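Local coordinates for protein transcriptional repressor, TetR family (Thermus thermophilus, PDB 3ANP) that probably represses transcription of fatty acid degradation genes as a TetR-family DNA-binding regulator, and binds the acyl-CoA lauroyl-CoA, at residues A[176-179]-A[180-184]; A[147-150]-A[151-155]. One frame throughout, in Å; residues are numbered along the deposited sequence.

Interaction 1: residues A[176-179]-A[180-184]; sequences RDLA and EELEK
D177 holds its CG opposite the backbone N and beside its own carbonyl carbon (chi1 -176°), which carries the carboxylate forward over the first turn of helix 178-191, where E180 offers a backbone N-H. E180 repeats that first torsion and then bends at chi2 (-78°), which turns its acid group away from the aspartate; the two carboxylate planes end 75° apart. D177 OD1 accepts from E180 N at 3.0 Å, the donor lying well above the carboxylate plane, while D177 CG comes within 3.4 Å of E180 CB. A water donates one hydrogen bond to D177 O and one to E180 OE1, so the aspartate carbonyl, which also receives E181 N at 3.2 Å, carries two bonds. This is the N-cap of the helix: the aspartate side chain takes up an amide that has no earlier turn to bond to, and its negative charge probably interacts well with the helix dipole. Regular helical bonding follows, L182 N reaching L178 O at 2.9 Å. On the buried side, L178 CD1 lies 3.9 Å from L182 CG, and both leucines pack on A94 of helix 82-99. On another side K184 NZ forms a salt bridge with E181 OE2, 2.8 Å long, and S165 binds the same oxygen. E180 OE1 and E181 OE1 both pair with R153 of the second subunit.

Interaction 2: residues A[147-150]-A[151-155]; sequences QDFS and LERMG
Hydrogen bonds to S150 from the backbone of R153 and M154 start helix 151-172. The serine hydroxyl sits between its backbone N and carbonyl carbon (chi1 74°), which turns OG back over the opening turn, and there OG accepts from R153 N at 3.0 Å. The carbonyl of the same residue takes the first regular helical bond, M154 N to S150 O at 3.2 Å, the donor standing 23° off the carbonyl plane; R153 N adds a second, weak approach to this oxygen.

Van der Waals contacts gather around the same residues. S150 OG also presses against R153 CB at 3.3 Å, and E152 OE1 comes within 3.5 Å of S150 CB. F149 points toward the helix, and its CB meets CG of the selenomethionine M154 at 3.9 Å. At the far end of that side chain, M154 CE ends 3.6 Å from F149 O. M154 is buried against L145 and R146, and also packs on M193 of the second subunit.

The aromatic and charged groups form a third kind. R153 runs extended from CG to NE, and this reach sets NH1 at the edge of the F149 ring, near its plane, 3.9 Å from CD1. Ring and guanidinium planes are turned 74° apart, an arrangement distinct from a stack over the ring face. The charge itself is answered across the dimer, where NH2 forms salt bridges with E180 and E181 of the second subunit, and K184 of that subunit packs against both F149 and R153. The whole is a serine N-cap opening a long helix of the TetR C-terminal domain, placed at its dimer interface.

In the fold
Interactions 1 and 2 illustrate one solution used twice: each opens one of two consecutive helices, 178-191 and 151-172, with an oxygen-bearing N-cap side chain. The cap is a charged aspartate in the first and a neutral serine in the second. Interaction 1 is partly buried, its leucines leaning on helices 82-99 and 151-172, whereas interaction 2 lies nearer the surface, with L151 against helix 128-142. Within one chain they do not touch, their centres being 24 Å apart. The dimer changes this relation, so that the two helix starts, apart within a chain, come together between subunits through opposite charges.

Interaction 1: residues A[176-179]-A[180-184]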
# COMPACT_ATOMS: atom_id res chain seq x y z
N ARG A 176 11.97 -8.04 10.92
CA ARG A 176 11.40 -7.01 11.78
C ARG A 176 10.13 -7.48 12.48
O ARG A 176 9.57 -8.53 12.16
CB ARG A 176 11.12 -5.75 10.95
CG ARG A 176 12.35 -5.27 10.19
CD ARG A 176 12.22 -3.84 9.70
NE ARG A 176 13.45 -3.41 9.03
CZ ARG A 176 13.64 -2.20 8.51
NH1 ARG A 176 12.69 -1.27 8.57
NH2 ARG A 176 14.80 -1.91 7.93
N ASP A 177 9.69 -6.70 13.46
CA ASP A 177 8.50 -7.00 14.26
C ASP A 177 7.23 -6.48 13.56
O ASP A 177 6.87 -5.32 13.71
CB ASP A 177 8.64 -6.33 15.63
CG ASP A 177 7.51 -6.67 16.58
OD1 ASP A 177 6.44 -7.14 16.14
OD2 ASP A 177 7.69 -6.43 17.79
N LEU A 178 6.54 -7.34 12.82
CA LEU A 178 5.33 -6.89 12.13
C LEU A 178 4.23 -6.46 13.09
O LEU A 178 3.52 -5.50 12.81
CB LEU A 178 4.81 -7.97 11.18
CG LEU A 178 3.49 -7.72 10.42
CD1 LEU A 178 3.61 -6.47 9.53
CD2 LEU A 178 3.14 -8.96 9.55
N ALA A 179 4.10 -7.14 14.23
CA ALA A 179 3.07 -6.77 15.19
C ALA A 179 3.25 -5.30 15.63
O ALA A 179 2.28 -4.54 15.73
CB ALA A 179 3.14 -7.69 16.42
N GLU A 180 4.50 -4.92 15.88
CA GLU A 180 4.83 -3.55 16.30
C GLU A 180 4.48 -2.55 15.19
O GLU A 180 3.99 -1.44 15.45
CB GLU A 180 6.33 -3.46 16.62
CG GLU A 180 6.81 -2.13 17.22
CD GLU A 180 6.98 -1.02 16.19
OE1 GLU A 180 7.41 -1.31 15.04
OE2 GLU A 180 6.71 0.15 16.54
N GLU A 181 4.75 -2.94 13.95
CA GLU A 181 4.47 -2.11 12.80
C GLU A 181 2.96 -1.89 12.62
O GLU A 181 2.52 -0.77 12.36
CB GLU A 181 5.08 -2.76 11.54
CG GLU A 181 4.61 -2.20 10.20
CD GLU A 181 5.15 -0.81 9.90
OE1 GLU A 181 6.17 -0.40 10.50
OE2 GLU A 181 4.57 -0.14 9.03
N LEU A 182 2.17 -2.94 12.77
CA LEU A 182 0.73 -2.79 12.62
C LEU A 182 0.14 -1.96 13.75
O LEU A 182 -0.80 -1.19 13.55
CB LEU A 182 0.03 -4.17 12.52
CG LEU A 182 0.42 -4.97 11.26
CD1 LEU A 182 -0.45 -6.21 11.19
CD2 LEU A 182 0.23 -4.11 9.98
N GLU A 183 0.70 -2.11 14.95
CA GLU A 183 0.23 -1.35 16.10
C GLU A 183 0.51 0.14 15.84
O GLU A 183 -0.27 1.00 16.23
CB GLU A 183 0.97 -1.81 17.37
CG GLU A 183 0.77 -0.95 18.61
CD GLU A 183 -0.63 -1.05 19.22
OE1 GLU A 183 -1.33 -2.06 18.97
OE2 GLU A 183 -1.01 -0.12 19.96
N LYS A 184 1.63 0.43 15.18
CA LYS A 184 1.99 1.80 14.83
C LYS A 184 0.96 2.37 13.86
O LYS A 184 0.51 3.51 14.02
CB LYS A 184 3.40 1.86 14.19
CG LYS A 184 3.80 3.25 13.61
CD LYS A 184 3.45 3.42 12.11
CE LYS A 184 4.28 2.45 11.25
NZ LYS A 184 3.97 2.51 9.79
O HOH W 1 8.48 -3.02 13.52

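Interaction 2: residues A[147-150]-A[151-155]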
# COMPACT_ATOMS: atom_id res chain seq x y z
N GLN A 147 -17.22 11.98 12.08
CA GLN A 147 -18.26 11.62 11.14
C GLN A 147 -18.19 12.32 9.80
O GLN A 147 -19.12 12.26 9.02
CB GLN A 147 -19.64 11.86 11.76
CG GLN A 147 -19.87 11.04 13.00
CD GLN A 147 -21.27 11.19 13.53
OE1 GLN A 147 -22.24 10.78 12.88
NE2 GLN A 147 -21.40 11.78 14.71
N ASP A 148 -17.08 12.99 9.55
CA ASP A 148 -16.91 13.68 8.27
C ASP A 148 -16.36 12.76 7.19
O ASP A 148 -16.15 13.19 6.05
CB ASP A 148 -16.02 14.93 8.43
CG ASP A 148 -14.71 14.64 9.16
OD1 ASP A 148 -14.52 13.51 9.65
OD2 ASP A 148 -13.87 15.56 9.24
N PHE A 149 -16.13 11.49 7.55
CA PHE A 149 -15.66 10.45 6.62
C PHE A 149 -16.47 9.19 6.94
O PHE A 149 -16.80 8.95 8.10
CB PHE A 149 -14.16 10.17 6.82
CG PHE A 149 -13.27 11.28 6.36
CD1 PHE A 149 -13.23 11.65 5.02
CD2 PHE A 149 -12.50 11.99 7.28
CE1 PHE A 149 -12.43 12.72 4.59
CE2 PHE A 149 -11.69 13.06 6.87
CZ PHE A 149 -11.66 13.42 5.52
N SER A 150 -16.79 8.38 5.94
CA SER A 150 -17.59 7.18 6.20
C SER A 150 -16.78 6.13 6.93
O SER A 150 -15.55 6.15 6.91
CB SER A 150 -18.13 6.59 4.89
OG SER A 150 -17.10 5.93 4.17
N LEU A 151 -17.47 5.20 7.58
CA LEU A 151 -16.81 4.13 8.29
C LEU A 151 -16.03 3.28 7.30
O LEU A 151 -14.92 2.84 7.57
CB LEU A 151 -17.84 3.25 8.98
CG LEU A 151 -18.61 3.90 10.12
CD1 LEU A 151 -19.75 2.99 10.53
CD2 LEU A 151 -17.65 4.18 11.28
N GLU A 152 -16.63 3.06 6.13
CA GLU A 152 -16.00 2.25 5.11
C GLU A 152 -14.72 2.88 4.57
O GLU A 152 -13.75 2.19 4.27
CB GLU A 152 -16.98 2.00 3.95
CG GLU A 152 -18.26 1.26 4.33
CD GLU A 152 -19.19 2.05 5.25
OE1 GLU A 152 -19.35 3.28 5.06
OE2 GLU A 152 -19.77 1.44 6.16
N ARG A 153 -14.72 4.20 4.43
CA ARG A 153 -13.54 4.86 3.90
C ARG A 153 -12.38 4.82 4.90
O ARG A 153 -11.22 4.64 4.52
CB ARG A 153 -13.89 6.29 3.50
CG ARG A 153 -12.93 6.85 2.50
CD ARG A 153 -13.46 8.10 1.82
NE ARG A 153 -12.44 8.65 0.95
CZ ARG A 153 -12.31 9.94 0.68
NH1 ARG A 153 -13.16 10.82 1.22
NH2 ARG A 153 -11.33 10.36 -0.09
N MSE A 154 -12.68 5.01 6.17
CA MSE A 154 -11.63 4.96 7.19
C MSE A 154 -11.15 3.52 7.36
O MSE A 154 -9.96 3.27 7.56
CB MSE A 154 -12.16 5.54 8.51
CG MSE A 154 -12.56 7.01 8.34
SE MSE A 154 -12.95 7.92 9.99
CE MSE A 154 -14.65 7.10 10.39
N GLY A 155 -12.09 2.58 7.28
CA GLY A 155 -11.75 1.17 7.38
C GLY A 155 -10.85 0.79 6.21
O GLY A 155 -9.86 0.08 6.39